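Local coordinates for dally-like, isoform A (Drosophila melanogaster, PDB 6XTZ), which is a glypican, probably a GPI-anchored cell-surface proteoglycan, that binds Wnt and Hedgehog family proteins and covers the Wnt lipid so it can signal far from its source, at residues 79-91 with 442-456. The protein carries 5 engineered substitutions. Numbering follows the deposited sequence.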
loop_
_atom_site.group_PDB
_atom_site.type_symbol
_atom_site.label_atom_id
_atom_site.label_comp_id
_atom_site.label_asym_id
_atom_site.label_seq_id
_atom_site.Cartn_x
_atom_site.Cartn_y
_atom_site.Cartn_z
ATOM N N ILE A 79 -4.952 -5.678 8.511
ATOM C CA ILE A 79 -3.802 -5.181 9.259
ATOM C C ILE A 79 -3.344 -3.837 8.705
ATOM O O ILE A 79 -3.180 -2.864 9.449
ATOM C CB ILE A 79 -2.662 -6.215 9.245
ATOM C CG1 ILE A 79 -3.026 -7.428 10.103
ATOM C CG2 ILE A 79 -1.364 -5.588 9.731
ATOM C CD1 ILE A 79 -1.984 -8.529 10.078
ATOM N N LEU A 80 -3.133 -3.762 7.387
ATOM C CA LEU A 80 -2.688 -2.508 6.784
ATOM C C LEU A 80 -3.716 -1.400 6.968
ATOM O O LEU A 80 -3.346 -0.233 7.137
ATOM C CB LEU A 80 -2.391 -2.711 5.297
ATOM C CG LEU A 80 -1.294 -3.719 4.956
ATOM C CD1 LEU A 80 -1.009 -3.715 3.463
ATOM C CD2 LEU A 80 -0.029 -3.428 5.748
ATOM N N GLY A 81 -5.005 -1.742 6.940
ATOM C CA GLY A 81 -6.028 -0.731 7.138
ATOM C C GLY A 81 -6.038 -0.175 8.550
ATOM O O GLY A 81 -6.210 1.031 8.749
ATOM N N SER A 82 -5.849 -1.041 9.548
ATOM C CA SER A 82 -5.871 -0.575 10.930
ATOM C C SER A 82 -4.596 0.185 11.276
ATOM O O SER A 82 -4.636 1.160 12.036
ATOM C CB SER A 82 -6.074 -1.752 11.883
ATOM O OG SER A 82 -4.962 -2.628 11.861
ATOM N N LYS A 83 -3.455 -0.246 10.731
ATOM C CA LYS A 83 -2.211 0.486 10.953
ATOM C C LYS A 83 -2.261 1.871 10.325
ATOM O O LYS A 83 -1.675 2.818 10.861
ATOM C CB LYS A 83 -1.024 -0.304 10.403
ATOM C CG LYS A 83 -0.752 -1.614 11.127
ATOM C CD LYS A 83 -0.324 -1.384 12.568
ATOM C CE LYS A 83 -0.019 -2.705 13.255
ATOM N NZ LYS A 83 0.440 -2.524 14.660
ATOM N N ALA A 84 -2.947 2.008 9.187
ATOM C CA ALA A 84 -3.142 3.329 8.600
ATOM C C ALA A 84 -4.012 4.201 9.494
ATOM O O ALA A 84 -3.766 5.406 9.626
ATOM C CB ALA A 84 -3.757 3.200 7.208
ATOM N N THR A 85 -5.033 3.610 10.120
ATOM C CA THR A 85 -5.880 4.369 11.035
ATOM C C THR A 85 -5.116 4.767 12.293
ATOM O O THR A 85 -5.276 5.886 12.796
ATOM C CB THR A 85 -7.124 3.556 11.396
ATOM O OG1 THR A 85 -7.909 3.336 10.219
ATOM C CG2 THR A 85 -7.967 4.289 12.431
ATOM N N LYS A 86 -4.284 3.863 12.815
ATOM C CA LYS A 86 -3.463 4.200 13.972
ATOM C C LYS A 86 -2.461 5.293 13.628
ATOM O O LYS A 86 -2.194 6.181 14.445
ATOM C CB LYS A 86 -2.744 2.950 14.484
ATOM C CG LYS A 86 -1.886 3.186 15.719
ATOM C CD LYS A 86 -1.167 1.915 16.151
ATOM C CE LYS A 86 -0.307 2.156 17.384
ATOM N NZ LYS A 86 0.446 0.937 17.794
ATOM N N PHE A 87 -1.907 5.251 12.415
ATOM C CA PHE A 87 -0.956 6.271 11.987
ATOM C C PHE A 87 -1.614 7.644 11.924
ATOM O O PHE A 87 -1.061 8.635 12.418
ATOM C CB PHE A 87 -0.368 5.886 10.630
ATOM C CG PHE A 87 0.460 6.965 9.995
ATOM C CD1 PHE A 87 1.783 7.149 10.364
ATOM C CD2 PHE A 87 -0.081 7.788 9.019
ATOM C CE1 PHE A 87 2.549 8.135 9.776
ATOM C CE2 PHE A 87 0.681 8.779 8.428
ATOM C CZ PHE A 87 1.996 8.952 8.808
ATOM N N LYS A 88 -2.799 7.722 11.313
ATOM C CA LYS A 88 -3.488 9.004 11.201
ATOM C C LYS A 88 -3.888 9.541 12.570
ATOM O O LYS A 88 -3.730 10.737 12.841
ATOM C CB LYS A 88 -4.717 8.865 10.306
ATOM C CG LYS A 88 -4.402 8.474 8.873
ATOM C CD LYS A 88 -5.680 8.224 8.098
ATOM C CE LYS A 88 -5.398 7.666 6.717
ATOM N NZ LYS A 88 -6.664 7.328 6.013
ATOM N N ASP A 89 -4.404 8.672 13.445
ATOM C CA ASP A 89 -4.827 9.116 14.769
ATOM C C ASP A 89 -3.650 9.640 15.583
ATOM O O ASP A 89 -3.788 10.614 16.331
ATOM C CB ASP A 89 -5.518 7.974 15.515
ATOM C CG ASP A 89 -6.840 7.580 14.887
ATOM O OD1 ASP A 89 -7.488 8.447 14.262
ATOM O OD2 ASP A 89 -7.236 6.403 15.024
ATOM N N ILE A 90 -2.484 9.003 15.453
ATOM C CA ILE A 90 -1.310 9.435 16.206
ATOM C C ILE A 90 -0.853 10.812 15.743
ATOM O O ILE A 90 -0.576 11.698 16.559
ATOM C CB ILE A 90 -0.183 8.393 16.087
ATOM C CG1 ILE A 90 -0.505 7.156 16.927
ATOM C CG2 ILE A 90 1.152 8.995 16.503
ATOM C CD1 ILE A 90 0.518 6.044 16.799
ATOM N N PHE A 91 -0.778 11.019 14.425
ATOM C CA PHE A 91 -0.327 12.309 13.914
ATOM C C PHE A 91 -1.371 13.394 14.143
ATOM O O PHE A 91 -1.022 14.556 14.385
ATOM C CB PHE A 91 0.018 12.208 12.428
ATOM C CG PHE A 91 0.725 13.425 11.891
ATOM C CD1 PHE A 91 2.078 13.611 12.124
ATOM C CD2 PHE A 91 0.039 14.388 11.168
ATOM C CE1 PHE A 91 2.735 14.730 11.642
ATOM C CE2 PHE A 91 0.691 15.509 10.682
ATOM C CZ PHE A 91 2.041 15.679 10.918
ATOM N N LEU A 442 5.452 8.597 16.883
ATOM C CA LEU A 442 5.262 8.741 15.445
ATOM C C LEU A 442 6.298 7.933 14.677
ATOM O O LEU A 442 5.975 7.297 13.668
ATOM C CB LEU A 442 5.321 10.214 15.046
ATOM C CG LEU A 442 5.150 10.505 13.553
ATOM C CD1 LEU A 442 3.848 9.914 13.028
ATOM C CD2 LEU A 442 5.204 12.003 13.293
ATOM N N ASP A 443 7.548 7.938 15.143
ATOM C CA ASP A 443 8.558 7.083 14.532
ATOM C C ASP A 443 8.240 5.608 14.742
ATOM O O ASP A 443 8.545 4.782 13.876
ATOM C CB ASP A 443 9.941 7.407 15.096
ATOM C CG ASP A 443 10.361 8.840 14.829
ATOM O OD1 ASP A 443 9.534 9.627 14.323
ATOM O OD2 ASP A 443 11.527 9.178 15.123
ATOM N N ARG A 444 7.621 5.264 15.874
ATOM C CA ARG A 444 7.323 3.865 16.164
ATOM C C ARG A 444 6.272 3.309 15.212
ATOM O O ARG A 444 6.390 2.169 14.747
ATOM C CB ARG A 444 6.865 3.720 17.616
ATOM C CG ARG A 444 7.910 4.149 18.634
ATOM C CD ARG A 444 7.340 4.193 20.045
ATOM N NE ARG A 444 6.905 2.880 20.511
ATOM C CZ ARG A 444 6.411 2.645 21.722
ATOM N NH1 ARG A 444 6.288 3.639 22.593
ATOM N NH2 ARG A 444 6.039 1.420 22.064
ATOM N N ILE A 445 5.234 4.093 14.911
ATOM C CA ILE A 445 4.203 3.611 13.998
ATOM C C ILE A 445 4.706 3.633 12.559
ATOM O O ILE A 445 4.312 2.789 11.744
ATOM C CB ILE A 445 2.904 4.425 14.173
ATOM C CG1 ILE A 445 1.810 3.920 13.228
ATOM C CG2 ILE A 445 3.154 5.904 13.956
ATOM C CD1 ILE A 445 1.371 2.501 13.498
ATOM N N VAL A 446 5.591 4.576 12.224
ATOM C CA VAL A 446 6.190 4.587 10.892
ATOM C C VAL A 446 7.088 3.370 10.701
ATOM O O VAL A 446 7.070 2.729 9.643
ATOM C CB VAL A 446 6.956 5.902 10.658
ATOM C CG1 VAL A 446 7.819 5.802 9.408
ATOM C CG2 VAL A 446 5.984 7.066 10.528
ATOM N N ARG A 447 7.884 3.025 11.719
ATOM C CA ARG A 447 8.711 1.825 11.631
ATOM C C ARG A 447 7.853 0.568 11.575
ATOM O O ARG A 447 8.190 -0.390 10.870
ATOM C CB ARG A 447 9.676 1.748 12.815
ATOM C CG ARG A 447 10.745 2.825 12.845
ATOM C CD ARG A 447 11.714 2.582 13.992
ATOM N NE ARG A 447 12.304 3.823 14.485
ATOM C CZ ARG A 447 13.390 4.392 13.974
ATOM N NH1 ARG A 447 14.013 3.834 12.943
ATOM N NH2 ARG A 447 13.852 5.522 14.490
ATOM N N ASP A 448 6.746 0.549 12.321
ATOM C CA ASP A 448 5.858 -0.609 12.305
ATOM C C ASP A 448 5.263 -0.818 10.919
ATOM O O ASP A 448 5.300 -1.926 10.373
ATOM C CB ASP A 448 4.755 -0.432 13.350
ATOM C CG ASP A 448 3.894 -1.670 13.510
ATOM O OD1 ASP A 448 4.270 -2.738 12.983
ATOM O OD2 ASP A 448 2.838 -1.574 14.169
ATOM N N ILE A 449 4.716 0.247 10.330
ATOM C CA ILE A 449 4.157 0.162 8.984
ATOM C C ILE A 449 5.234 -0.222 7.979
ATOM O O ILE A 449 5.015 -1.073 7.108
ATOM C CB ILE A 449 3.483 1.494 8.609
ATOM C CG1 ILE A 449 2.215 1.701 9.442
ATOM C CG2 ILE A 449 3.192 1.551 7.117
ATOM C CD1 ILE A 449 1.638 3.096 9.337
ATOM N N ARG A 450 6.415 0.390 8.091
ATOM C CA ARG A 450 7.492 0.116 7.143
ATOM C C ARG A 450 7.885 -1.356 7.157
ATOM O O ARG A 450 8.138 -1.949 6.101
ATOM C CB ARG A 450 8.702 0.995 7.461
ATOM C CG ARG A 450 9.886 0.787 6.535
ATOM C CD ARG A 450 11.102 1.566 7.016
ATOM N NE ARG A 450 12.212 1.487 6.072
ATOM C CZ ARG A 450 13.375 2.113 6.234
ATOM N NH1 ARG A 450 13.584 2.863 7.308
ATOM N NH2 ARG A 450 14.330 1.987 5.322
ATOM N N GLN A 451 7.934 -1.966 8.342
ATOM C CA GLN A 451 8.313 -3.371 8.428
ATOM C C GLN A 451 7.214 -4.275 7.886
ATOM O O GLN A 451 7.498 -5.277 7.220
ATOM C CB GLN A 451 8.648 -3.737 9.874
ATOM C CG GLN A 451 9.142 -5.163 10.049
ATOM C CD GLN A 451 10.400 -5.444 9.251
ATOM O OE1 GLN A 451 11.347 -4.657 9.263
ATOM N NE2 GLN A 451 10.415 -6.571 8.548
ATOM N N ARG A 452 5.950 -3.940 8.157
ATOM C CA ARG A 452 4.858 -4.787 7.690
ATOM C C ARG A 452 4.659 -4.653 6.184
ATOM O O ARG A 452 4.369 -5.644 5.503
ATOM C CB ARG A 452 3.573 -4.455 8.447
ATOM C CG ARG A 452 3.663 -4.748 9.938
ATOM C CD ARG A 452 2.380 -4.396 10.666
ATOM N NE ARG A 452 2.541 -4.485 12.114
ATOM C CZ ARG A 452 2.310 -5.580 12.831
ATOM N NH1 ARG A 452 1.900 -6.693 12.236
ATOM N NH2 ARG A 452 2.486 -5.563 14.146
ATOM N N VAL A 453 4.813 -3.441 5.644
ATOM C CA VAL A 453 4.777 -3.280 4.192
ATOM C C VAL A 453 5.943 -4.024 3.556
ATOM O O VAL A 453 5.818 -4.598 2.467
ATOM C CB VAL A 453 4.771 -1.786 3.814
ATOM C CG1 VAL A 453 4.894 -1.612 2.308
ATOM C CG2 VAL A 453 3.497 -1.123 4.314
ATOM N N LYS A 454 7.092 -4.042 4.236
ATOM C CA LYS A 454 8.218 -4.848 3.779
ATOM C C LYS A 454 7.863 -6.329 3.771
ATOM O O LYS A 454 8.308 -7.077 2.892
ATOM C CB LYS A 454 9.433 -4.590 4.670
ATOM C CG LYS A 454 10.775 -4.890 4.027
ATOM C CD LYS A 454 11.902 -4.726 5.038
ATOM C CE LYS A 454 13.236 -4.483 4.351
ATOM N NZ LYS A 454 13.261 -3.165 3.658
ATOM N N ASP A 455 7.059 -6.771 4.742
ATOM C CA ASP A 455 6.667 -8.176 4.796
ATOM C C ASP A 455 5.714 -8.534 3.661
ATOM O O ASP A 455 5.810 -9.623 3.086
ATOM C CB ASP A 455 6.026 -8.496 6.149
ATOM C CG ASP A 455 7.014 -8.420 7.302
ATOM O OD1 ASP A 455 8.229 -8.586 7.067
ATOM O OD2 ASP A 455 6.567 -8.204 8.449
ATOM N N TYR A 456 4.792 -7.633 3.323
ATOM C CA TYR A 456 3.788 -7.881 2.296
ATOM C C TYR A 456 4.249 -7.487 0.898
ATOM O O TYR A 456 3.416 -7.397 -0.010
ATOM C CB TYR A 456 2.492 -7.138 2.629
ATOM C CG TYR A 456 1.806 -7.614 3.889
ATOM C CD1 TYR A 456 1.404 -8.936 4.028
ATOM C CD2 TYR A 456 1.544 -6.736 4.931
ATOM C CE1 TYR A 456 0.772 -9.372 5.179
ATOM C CE2 TYR A 456 0.914 -7.161 6.081
ATOM C CZ TYR A 456 0.530 -8.477 6.203
ATOM O OH TYR A 456 -0.098 -8.894 7.352
HETATM O O HOH W 1 2.979 0.377 17.037
#
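K83 of helix 79-91 reaches across D448 and R452 of helix 442-455; the two segment axes approach to 9.9 Å and run antiparallel at 162°. Bent at chi2, the K83 chain brings NZ to the syn lone pair of D448 OD2 (2.6 Å), while CE lies over one face of the R452 guanidinium, 3.3 Å from NE. The other carboxylate oxygen, OD1, takes R452 NE at 2.6 Å, 27° out of the carboxylate plane. With an alanine in place of D448, K83 NZ and R452 NE would both lose this acceptor, and two like charges would probably be left close together without their shared anion. Beside this network the contact is apolar, with knobs-into-holes packing. F87, CG anti to the backbone N (chi1 171°), wedges among L442, I445, V446 and I449; V446 CG2 meets the ring edge at CE1 (3.7 Å). I445 is the reciprocal knob, among K83, K86, F87 and I90. L442 CD2 touches the F91 ring edge in its plane, where the seam adjoins the O-palmitoleoyl serine pocket; L80 CD2 packs on Y456 CD2 (3.8 Å). Y203 of helix 185-216 meets the F87 ring edge-to-face. The chemistry thus divides: an apolar seam joins helices 51-110 and 441-455, and along its partly exposed margin one carboxylate, gripped at both oxygens, probably offsets the charges of K83 and R452.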